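Local atomic coordinates of proteasome protein (PDB entry 2P90), a protein that is of unknown function but belongs to the PAC2 family, whose members include proteasome assembly chaperones, and forms a three-chain assembly. Residues Phe61-Arg72 with Pro110-Phe119; Thr144-Val152 with Val259-Asp267. All coordinates share one frame; numbering follows the deposited sequence.

Contact 1. Residues Phe61-Arg72 with Pro110-Phe119; sequences FNNDELIDYRSR and PEPDLRWGDF
Leu-66 and Asp-113 carry this contact, with Arg-72 reaching in beside them. The carbonyl oxygen of Leu-66 takes Leu-114 N at 2.9 Å and, more weakly, Asp-113 N, so one acceptor ties down the turn ahead of helix 116-129. The side chain of Leu-66 lies alongside Pro-112, pointing the same way, and Leu-66 CD2 also packs on Phe-119 CB at 4.1 Å. Asp-113 answers with its carboxylate: OD2 receives Asp-68 N at 2.8 Å and Arg-72 NE at 3.1 Å, from opposite faces of the carboxylate plane. The arginine bond is almost straight (178°) and is part of a salt bridge; CG of Arg-72 stands anti to its own carbonyl carbon (chi1 -48°) and the chain bends at chi2 (-60°), which puts NE opposite the carboxylate. OD1 of Asp-113 forms a salt bridge with Arg-70 of the third subunit, so the same carboxylate serves the fold and the trimer. At the far end the edge of Phe-119 meets the face of Phe-61 in an offset edge-to-face pair, ring centres 5.2 Å apart. Phe-61 closes strand 54-61 and its ring reaches Leu-107 of strand 103-108 and Val-123 of helix 116-129, joining sheet to helix.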
loop_
_atom_site.group_PDB
_atom_site.type_symbol
_atom_site.label_atom_id
_atom_site.label_comp_id
_atom_site.label_asym_id
_atom_site.label_seq_id
_atom_site.Cartn_x
_atom_site.Cartn_y
_atom_site.Cartn_z
ATOM N N PHE B 61 13.756 -15.901 1.271
ATOM C CA PHE B 61 13.471 -14.691 1.997
ATOM C C PHE B 61 12.177 -14.801 2.830
ATOM O O PHE B 61 11.219 -15.544 2.476
ATOM C CB PHE B 61 13.470 -13.515 1.033
ATOM C CG PHE B 61 14.855 -13.144 0.550
ATOM C CD1 PHE B 61 15.531 -12.065 1.108
ATOM C CD2 PHE B 61 15.503 -13.906 -0.437
ATOM C CE1 PHE B 61 16.835 -11.710 0.669
ATOM C CE2 PHE B 61 16.807 -13.572 -0.878
ATOM C CZ PHE B 61 17.473 -12.460 -0.315
ATOM N N ASN B 62 12.195 -14.094 3.957
ATOM C CA ASN B 62 11.052 -14.010 4.859
ATOM C C ASN B 62 10.085 -12.946 4.398
ATOM O O ASN B 62 10.367 -11.748 4.501
ATOM C CB ASN B 62 11.509 -13.710 6.299
ATOM C CG ASN B 62 10.338 -13.730 7.315
ATOM O OD1 ASN B 62 9.173 -13.981 6.963
ATOM N ND2 ASN B 62 10.652 -13.501 8.560
ATOM N N ASN B 63 8.945 -13.388 3.893
ATOM C CA ASN B 63 7.849 -12.498 3.476
ATOM C C ASN B 63 7.227 -11.625 4.597
ATOM O O ASN B 63 6.690 -10.562 4.334
ATOM C CB ASN B 63 6.767 -13.328 2.800
ATOM C CG ASN B 63 7.136 -13.735 1.380
ATOM O OD1 ASN B 63 8.261 -13.474 0.893
ATOM N ND2 ASN B 63 6.159 -14.334 0.673
ATOM N N ASP B 64 7.326 -12.054 5.843
ATOM C CA ASP B 64 6.847 -11.227 6.962
ATOM C C ASP B 64 7.673 -9.944 7.113
ATOM O O ASP B 64 7.145 -8.914 7.559
ATOM C CB ASP B 64 6.807 -12.021 8.263
ATOM C CG ASP B 64 5.601 -12.982 8.344
ATOM O OD1 ASP B 64 4.694 -12.988 7.472
ATOM O OD2 ASP B 64 5.538 -13.737 9.325
ATOM N N GLU B 65 8.947 -10.003 6.701
ATOM C CA GLU B 65 9.794 -8.815 6.734
ATOM C C GLU B 65 9.604 -7.937 5.497
ATOM O O GLU B 65 9.889 -6.760 5.563
ATOM C CB GLU B 65 11.297 -9.183 6.885
ATOM C CG GLU B 65 11.696 -9.819 8.241
ATOM C CD GLU B 65 11.552 -8.884 9.452
ATOM O OE1 GLU B 65 11.908 -7.681 9.398
ATOM O OE2 GLU B 65 11.086 -9.365 10.493
ATOM N N LEU B 66 9.088 -8.507 4.399
ATOM C CA LEU B 66 9.286 -7.966 3.056
ATOM C C LEU B 66 8.030 -7.562 2.308
ATOM O O LEU B 66 8.086 -6.648 1.495
ATOM C CB LEU B 66 10.172 -8.906 2.210
ATOM C CG LEU B 66 11.659 -9.011 2.671
ATOM C CD1 LEU B 66 12.419 -10.164 1.971
ATOM C CD2 LEU B 66 12.448 -7.698 2.536
ATOM N N ILE B 67 6.891 -8.171 2.655
ATOM C CA ILE B 67 5.652 -8.071 1.864
ATOM C C ILE B 67 4.498 -7.370 2.631
ATOM O O ILE B 67 4.249 -7.644 3.827
ATOM C CB ILE B 67 5.155 -9.518 1.439
ATOM C CG1 ILE B 67 6.218 -10.300 0.613
ATOM C CG2 ILE B 67 3.744 -9.508 0.799
ATOM C CD1 ILE B 67 6.668 -9.676 -0.721
ATOM N N ASP B 68 3.799 -6.485 1.919
ATOM C CA ASP B 68 2.494 -5.973 2.341
ATOM C C ASP B 68 1.471 -6.939 1.782
ATOM O O ASP B 68 1.128 -6.888 0.620
ATOM C CB ASP B 68 2.237 -4.562 1.758
ATOM C CG ASP B 68 0.884 -3.965 2.221
ATOM O OD1 ASP B 68 -0.125 -4.715 2.386
ATOM O OD2 ASP B 68 0.817 -2.730 2.414
ATOM N N TYR B 69 0.938 -7.813 2.624
ATOM C CA TYR B 69 0.127 -8.914 2.094
ATOM C C TYR B 69 -1.241 -8.443 1.623
ATOM O O TYR B 69 -1.863 -9.112 0.779
ATOM C CB TYR B 69 -0.081 -9.987 3.121
ATOM C CG TYR B 69 1.114 -10.788 3.545
ATOM C CD1 TYR B 69 1.355 -12.054 3.001
ATOM C CD2 TYR B 69 1.968 -10.320 4.554
ATOM C CE1 TYR B 69 2.427 -12.836 3.450
ATOM C CE2 TYR B 69 3.029 -11.077 4.987
ATOM C CZ TYR B 69 3.254 -12.327 4.442
ATOM O OH TYR B 69 4.289 -13.090 4.924
ATOM N N ARG B 70 -1.721 -7.329 2.174
ATOM C CA ARG B 70 -2.980 -6.764 1.702
ATOM C C ARG B 70 -2.849 -6.120 0.317
ATOM O O ARG B 70 -3.826 -6.099 -0.459
ATOM C CB ARG B 70 -3.685 -5.863 2.728
ATOM C CG ARG B 70 -4.420 -6.643 3.819
ATOM C CD ARG B 70 -5.103 -5.715 4.903
ATOM N NE ARG B 70 -6.402 -5.255 4.449
ATOM C CZ ARG B 70 -6.687 -4.031 3.973
ATOM N NH1 ARG B 70 -5.752 -3.058 3.910
ATOM N NH2 ARG B 70 -7.936 -3.792 3.545
ATOM N N SER B 71 -1.656 -5.635 -0.027
ATOM C CA SER B 71 -1.395 -5.291 -1.456
ATOM C C SER B 71 -1.262 -6.508 -2.380
ATOM O O SER B 71 -1.719 -6.441 -3.497
ATOM C CB SER B 71 -0.165 -4.414 -1.669
ATOM O OG SER B 71 0.021 -3.540 -0.592
ATOM N N ARG B 72 -0.611 -7.589 -1.942
ATOM C CA ARG B 72 -0.381 -8.741 -2.827
ATOM C C ARG B 72 -1.484 -9.782 -2.837
ATOM O O ARG B 72 -1.812 -10.300 -3.906
ATOM C CB ARG B 72 0.905 -9.450 -2.488
ATOM C CG ARG B 72 2.080 -8.558 -2.315
ATOM C CD ARG B 72 2.439 -7.700 -3.582
ATOM N NE ARG B 72 3.824 -7.321 -3.376
ATOM C CZ ARG B 72 4.828 -7.461 -4.215
ATOM N NH1 ARG B 72 4.689 -7.899 -5.446
ATOM N NH2 ARG B 72 5.989 -7.083 -3.785
ATOM N N PRO B 110 8.388 -12.158 -5.755
ATOM C CA PRO B 110 7.870 -10.772 -5.711
ATOM C C PRO B 110 8.919 -9.716 -5.346
ATOM O O PRO B 110 9.727 -9.948 -4.415
ATOM C CB PRO B 110 6.847 -10.845 -4.578
ATOM C CG PRO B 110 7.344 -11.992 -3.703
ATOM C CD PRO B 110 7.786 -12.990 -4.691
ATOM N N GLU B 111 8.904 -8.574 -6.042
ATOM C CA GLU B 111 9.674 -7.419 -5.570
ATOM C C GLU B 111 9.199 -7.120 -4.137
ATOM O O GLU B 111 8.004 -6.962 -3.939
ATOM C CB GLU B 111 9.408 -6.185 -6.452
ATOM C CG GLU B 111 9.951 -4.894 -5.864
ATOM C CD GLU B 111 9.658 -3.652 -6.682
ATOM O OE1 GLU B 111 8.491 -3.442 -7.112
ATOM O OE2 GLU B 111 10.618 -2.862 -6.877
ATOM N N PRO B 112 10.106 -7.038 -3.129
ATOM C CA PRO B 112 9.628 -6.642 -1.761
ATOM C C PRO B 112 8.873 -5.317 -1.709
ATOM O O PRO B 112 9.267 -4.370 -2.403
ATOM C CB PRO B 112 10.934 -6.504 -0.964
ATOM C CG PRO B 112 11.865 -7.517 -1.654
ATOM C CD PRO B 112 11.550 -7.359 -3.141
ATOM N N ASP B 113 7.815 -5.237 -0.895
ATOM C CA ASP B 113 7.169 -3.943 -0.613
ATOM C C ASP B 113 8.022 -3.143 0.411
ATOM O O ASP B 113 8.048 -1.914 0.382
ATOM C CB ASP B 113 5.768 -4.121 -0.025
ATOM C CG ASP B 113 4.810 -4.805 -0.941
ATOM O OD1 ASP B 113 4.231 -4.142 -1.855
ATOM O OD2 ASP B 113 4.551 -6.010 -0.709
ATOM N N LEU B 114 8.721 -3.866 1.301
ATOM C CA LEU B 114 9.336 -3.279 2.484
ATOM C C LEU B 114 10.842 -3.539 2.565
ATOM O O LEU B 114 11.373 -4.481 1.939
ATOM C CB LEU B 114 8.651 -3.851 3.756
ATOM C CG LEU B 114 7.102 -4.011 3.761
ATOM C CD1 LEU B 114 6.631 -4.748 4.974
ATOM C CD2 LEU B 114 6.337 -2.665 3.614
ATOM N N ARG B 115 11.510 -2.708 3.377
ATOM C CA ARG B 115 12.904 -2.930 3.762
ATOM C C ARG B 115 13.904 -3.045 2.574
ATOM O O ARG B 115 14.785 -3.947 2.593
ATOM C CB ARG B 115 13.021 -4.200 4.616
ATOM C CG ARG B 115 12.306 -4.168 5.971
ATOM C CD ARG B 115 13.215 -4.862 7.015
ATOM N NE ARG B 115 12.744 -4.471 8.297
ATOM C CZ ARG B 115 13.312 -3.632 9.139
ATOM N NH1 ARG B 115 14.502 -3.111 8.962
ATOM N NH2 ARG B 115 12.631 -3.331 10.201
ATOM N N TRP B 116 13.792 -2.155 1.583
ATOM C CA TRP B 116 14.710 -2.180 0.442
ATOM C C TRP B 116 16.223 -2.105 0.832
ATOM O O TRP B 116 17.035 -2.772 0.207
ATOM C CB TRP B 116 14.346 -1.105 -0.569
ATOM C CG TRP B 116 13.109 -1.405 -1.403
ATOM C CD1 TRP B 116 12.228 -2.487 -1.285
ATOM C CD2 TRP B 116 12.601 -0.601 -2.453
ATOM N NE1 TRP B 116 11.215 -2.378 -2.216
ATOM C CE2 TRP B 116 11.418 -1.233 -2.942
ATOM C CE3 TRP B 116 13.010 0.608 -3.026
ATOM C CZ2 TRP B 116 10.667 -0.695 -3.988
ATOM C CZ3 TRP B 116 12.238 1.154 -4.062
ATOM C CH2 TRP B 116 11.093 0.504 -4.525
ATOM N N GLY B 117 16.558 -1.332 1.883
ATOM C CA GLY B 117 17.891 -1.261 2.457
ATOM C C GLY B 117 18.410 -2.589 2.981
ATOM O O GLY B 117 19.434 -3.062 2.525
ATOM N N ASP B 118 17.711 -3.202 3.941
ATOM C CA ASP B 118 18.103 -4.524 4.427
ATOM C C ASP B 118 18.094 -5.569 3.316
ATOM O O ASP B 118 18.954 -6.437 3.288
ATOM C CB ASP B 118 17.220 -4.990 5.581
ATOM C CG ASP B 118 17.284 -4.051 6.812
ATOM O OD1 ASP B 118 18.278 -3.321 6.986
ATOM O OD2 ASP B 118 16.320 -4.044 7.611
ATOM N N PHE B 119 17.137 -5.469 2.398
ATOM C CA PHE B 119 17.009 -6.427 1.296
ATOM C C PHE B 119 18.179 -6.365 0.312
ATOM O O PHE B 119 18.754 -7.392 -0.044
ATOM C CB PHE B 119 15.676 -6.235 0.541
ATOM C CG PHE B 119 15.537 -7.124 -0.647
ATOM C CD1 PHE B 119 15.314 -8.494 -0.483
ATOM C CD2 PHE B 119 15.636 -6.601 -1.953
ATOM C CE1 PHE B 119 15.208 -9.335 -1.600
ATOM C CE2 PHE B 119 15.550 -7.433 -3.065
ATOM C CZ PHE B 119 15.328 -8.794 -2.900
HETATM O O HOH W 1 10.252 -5.867 10.014
HETATM O O HOH W 2 2.867 -1.920 -1.252
#

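Contact 2. Residues Thr144-Val152 with Val259-Asp267; sequences TVPHTRPTV and VGALEQQYD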
loop_
_atom_site.group_PDB
_atom_site.type_symbol
_atom_site.label_atom_id
_atom_site.label_comp_id
_atom_site.label_asym_id
_atom_site.label_seq_id
_atom_site.Cartn_x
_atom_site.Cartn_y
_atom_site.Cartn_z
ATOM N N THR B 144 6.732 2.631 -27.169
ATOM C CA THR B 144 6.125 3.013 -28.441
ATOM C C THR B 144 6.928 2.316 -29.537
ATOM O O THR B 144 7.755 2.929 -30.216
ATOM C CB THR B 144 6.119 4.553 -28.634
ATOM O OG1 THR B 144 7.428 5.054 -28.388
ATOM C CG2 THR B 144 5.151 5.224 -27.670
ATOM N N VAL B 145 6.692 1.008 -29.634
ATOM C CA VAL B 145 7.314 0.116 -30.589
ATOM C C VAL B 145 6.184 -0.777 -31.071
ATOM O O VAL B 145 5.204 -0.993 -30.325
ATOM C CB VAL B 145 8.471 -0.747 -29.969
ATOM C CG1 VAL B 145 9.644 0.133 -29.512
ATOM C CG2 VAL B 145 7.983 -1.680 -28.835
ATOM N N PRO B 146 6.279 -1.274 -32.324
ATOM C CA PRO B 146 5.222 -2.141 -32.877
ATOM C C PRO B 146 5.431 -3.640 -32.657
ATOM O O PRO B 146 6.572 -4.089 -32.557
ATOM C CB PRO B 146 5.283 -1.831 -34.378
ATOM C CG PRO B 146 6.721 -1.389 -34.633
ATOM C CD PRO B 146 7.340 -0.983 -33.311
ATOM N N HIS B 147 4.343 -4.414 -32.637
ATOM C CA HIS B 147 4.465 -5.876 -32.609
ATOM C C HIS B 147 5.072 -6.448 -33.883
ATOM O O HIS B 147 5.451 -7.636 -33.925
ATOM C CB HIS B 147 3.105 -6.567 -32.308
ATOM C CG HIS B 147 2.136 -6.544 -33.449
ATOM N ND1 HIS B 147 1.269 -5.494 -33.665
ATOM C CD2 HIS B 147 1.878 -7.453 -34.424
ATOM C CE1 HIS B 147 0.529 -5.749 -34.731
ATOM N NE2 HIS B 147 0.881 -6.930 -35.210
ATOM N N THR B 148 5.157 -5.607 -34.919
ATOM C CA THR B 148 5.603 -6.021 -36.262
ATOM C C THR B 148 7.114 -5.867 -36.479
ATOM O O THR B 148 7.602 -6.034 -37.588
ATOM C CB THR B 148 4.846 -5.238 -37.363
ATOM O OG1 THR B 148 4.896 -3.842 -37.053
ATOM C CG2 THR B 148 3.338 -5.681 -37.467
ATOM N N ARG B 149 7.849 -5.543 -35.421
ATOM C CA ARG B 149 9.304 -5.356 -35.500
ATOM C C ARG B 149 9.994 -6.177 -34.397
ATOM O O ARG B 149 9.384 -6.420 -33.353
ATOM C CB ARG B 149 9.653 -3.869 -35.369
ATOM C CG ARG B 149 9.234 -3.036 -36.561
ATOM C CD ARG B 149 10.090 -3.407 -37.772
ATOM N NE ARG B 149 9.839 -2.544 -38.918
ATOM C CZ ARG B 149 8.902 -2.759 -39.847
ATOM N NH1 ARG B 149 8.083 -3.820 -39.796
ATOM N NH2 ARG B 149 8.779 -1.888 -40.836
ATOM N N PRO B 150 11.260 -6.598 -34.617
ATOM C CA PRO B 150 11.948 -7.379 -33.561
ATOM C C PRO B 150 11.904 -6.677 -32.194
ATOM O O PRO B 150 11.873 -5.437 -32.131
ATOM C CB PRO B 150 13.395 -7.491 -34.060
ATOM C CG PRO B 150 13.336 -7.233 -35.564
ATOM C CD PRO B 150 12.116 -6.363 -35.808
ATOM N N THR B 151 11.868 -7.480 -31.121
ATOM C CA THR B 151 11.900 -6.978 -29.737
ATOM C C THR B 151 13.294 -6.504 -29.298
ATOM O O THR B 151 14.272 -7.253 -29.315
ATOM C CB THR B 151 11.310 -8.000 -28.730
ATOM O OG1 THR B 151 9.931 -8.224 -29.037
ATOM C CG2 THR B 151 11.387 -7.472 -27.308
ATOM N N VAL B 152 13.363 -5.244 -28.902
ATOM C CA VAL B 152 14.612 -4.650 -28.484
ATOM C C VAL B 152 14.837 -4.751 -26.956
ATOM O O VAL B 152 13.879 -4.757 -26.168
ATOM C CB VAL B 152 14.658 -3.189 -28.931
ATOM C CG1 VAL B 152 15.742 -2.418 -28.179
ATOM C CG2 VAL B 152 14.862 -3.131 -30.447
ATOM N N VAL B 259 0.046 1.192 -36.154
ATOM C CA VAL B 259 1.169 0.245 -36.278
ATOM C C VAL B 259 2.243 0.735 -37.272
ATOM O O VAL B 259 3.442 0.705 -36.962
ATOM C CB VAL B 259 0.658 -1.213 -36.646
ATOM C CG1 VAL B 259 1.818 -2.203 -36.885
ATOM C CG2 VAL B 259 -0.291 -1.733 -35.548
ATOM N N GLY B 260 1.804 1.187 -38.449
ATOM C CA GLY B 260 2.704 1.746 -39.469
ATOM C C GLY B 260 3.478 2.975 -39.022
ATOM O O GLY B 260 4.649 3.131 -39.358
ATOM N N ALA B 261 2.836 3.851 -38.258
ATOM C CA ALA B 261 3.533 5.003 -37.671
ATOM C C ALA B 261 4.624 4.597 -36.637
ATOM O O ALA B 261 5.708 5.184 -36.608
ATOM C CB ALA B 261 2.541 5.975 -37.073
ATOM N N LEU B 262 4.348 3.587 -35.822
ATOM C CA LEU B 262 5.376 3.013 -34.926
ATOM C C LEU B 262 6.489 2.283 -35.685
ATOM O O LEU B 262 7.648 2.266 -35.237
ATOM C CB LEU B 262 4.761 2.078 -33.873
ATOM C CG LEU B 262 3.740 2.659 -32.875
ATOM C CD1 LEU B 262 2.919 1.541 -32.141
ATOM C CD2 LEU B 262 4.427 3.612 -31.873
ATOM N N GLU B 263 6.133 1.690 -36.826
ATOM C CA GLU B 263 7.086 1.013 -37.703
ATOM C C GLU B 263 8.089 1.992 -38.284
ATOM O O GLU B 263 9.289 1.691 -38.355
ATOM C CB GLU B 263 6.356 0.294 -38.834
ATOM C CG GLU B 263 5.664 -0.994 -38.382
ATOM C CD GLU B 263 4.831 -1.671 -39.472
ATOM O OE1 GLU B 263 4.754 -1.141 -40.619
ATOM O OE2 GLU B 263 4.246 -2.738 -39.174
ATOM N N GLN B 264 7.586 3.170 -38.664
ATOM C CA GLN B 264 8.396 4.227 -39.257
ATOM C C GLN B 264 9.348 4.793 -38.211
ATOM O O GLN B 264 10.555 4.874 -38.430
ATOM C CB GLN B 264 7.495 5.332 -39.826
ATOM C CG GLN B 264 8.041 5.958 -41.104
ATOM C CD GLN B 264 7.168 7.105 -41.671
ATOM O OE1 GLN B 264 6.285 7.659 -40.972
ATOM N NE2 GLN B 264 7.435 7.482 -42.939
ATOM N N GLN B 265 8.787 5.172 -37.067
ATOM C CA GLN B 265 9.540 5.577 -35.885
ATOM C C GLN B 265 10.683 4.594 -35.553
ATOM O O GLN B 265 11.840 4.981 -35.444
ATOM C CB GLN B 265 8.550 5.689 -34.725
ATOM C CG GLN B 265 9.139 5.974 -33.347
ATOM C CD GLN B 265 8.045 6.314 -32.316
ATOM O OE1 GLN B 265 8.039 5.781 -31.198
ATOM N NE2 GLN B 265 7.113 7.211 -32.696
ATOM N N TYR B 266 10.329 3.312 -35.449
ATOM C CA TYR B 266 11.250 2.213 -35.176
ATOM C C TYR B 266 12.425 2.122 -36.160
ATOM O O TYR B 266 13.587 1.984 -35.745
ATOM C CB TYR B 266 10.450 0.896 -35.171
ATOM C CG TYR B 266 11.246 -0.316 -34.750
ATOM C CD1 TYR B 266 11.138 -0.836 -33.458
ATOM C CD2 TYR B 266 12.143 -0.922 -35.635
ATOM C CE1 TYR B 266 11.887 -1.947 -33.074
ATOM C CE2 TYR B 266 12.905 -2.017 -35.262
ATOM C CZ TYR B 266 12.766 -2.527 -33.976
ATOM O OH TYR B 266 13.499 -3.638 -33.629
ATOM N N ASP B 267 12.105 2.155 -37.460
ATOM C CA ASP B 267 13.098 2.015 -38.547
ATOM C C ASP B 267 14.036 3.227 -38.585
ATOM O O ASP B 267 15.256 3.110 -38.778
ATOM C CB ASP B 267 12.391 1.852 -39.900
ATOM C CG ASP B 267 11.643 0.529 -40.015
ATOM O OD1 ASP B 267 12.082 -0.466 -39.402
ATOM O OD2 ASP B 267 10.622 0.465 -40.741
#
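Tyr-266 and Arg-149 meet first, the arginine laying its aliphatic part over the phenol. CB of Arg-149 stands 3.5 Å from the ring centroid and only 6° off the normal, a CH-pi contact, while Val-145 CG1 comes to the ring edge and Pro-146 CD packs on Tyr-266 CD1 at 3.8 Å. The hydroxyl gives a weak hydrogen bond to Pro-150 O, with Val-152 CG2 beside it. Beyond the ring, Arg-149 turns at chi2 (-69°) and grips Asp-267 side-on: NE goes to OD1 at 3.1 Å and NH2 to OD2 at 3.0 Å, the latter on the syn lone pair, with guanidinium and carboxylate nearly coplanar. Glu-263 CB and CG cover one face of that guanidinium, and its carboxylate is stacked on it. OE2 of Glu-263 accepts a very short bond of 2.5 Å from Thr-148 OG1, a length too short to be taken literally.

Glu-263, Tyr-266 and Asp-267 lie within about one turn of each other on helix 253-276, so a single helical face receives the loop that joins strand 134-143 to strand 153-157. That loop is shaped by a type I beta turn from Pro-146 to Arg-149. NH1 of Arg-149 also bonds back to Thr-148 O at 3.2 Å, which helps fix the guanidinium's rotation. Pro-146 sits against Leu-262, CB to CB 4.0 Å, and Leu-262 CD2 reaches Thr-144. Farther out, His-147 touches Val-259 CG2 with CE1; its ND1 is hydrogen-bonded to Tyr-204, and its ring meets that of His-242 on helix 232-250.

In the fold
Both segments of contact 1 precede those of contact 2 in the sequence, and the two contacts lie on opposite sides of the chain's centre, with contact centres 37 Å apart and nearest atoms about 20 Å apart. The large mixed sheet links them. Strands 54-61 and 103-108 lead into the two segments of contact 1, while strands 134-143 and 153-157 flank the loop of contact 2, toward the other end of the strand order. Their surroundings differ: residues 61-72 and 110-119 face both neighbouring subunits, whereas no other chain of the assembly touches 144-152 or 259-267. Contact 1 therefore belongs to the trimer interface, and contact 2 packs helix 253-276, the last helix modelled, against a loop of its own subunit.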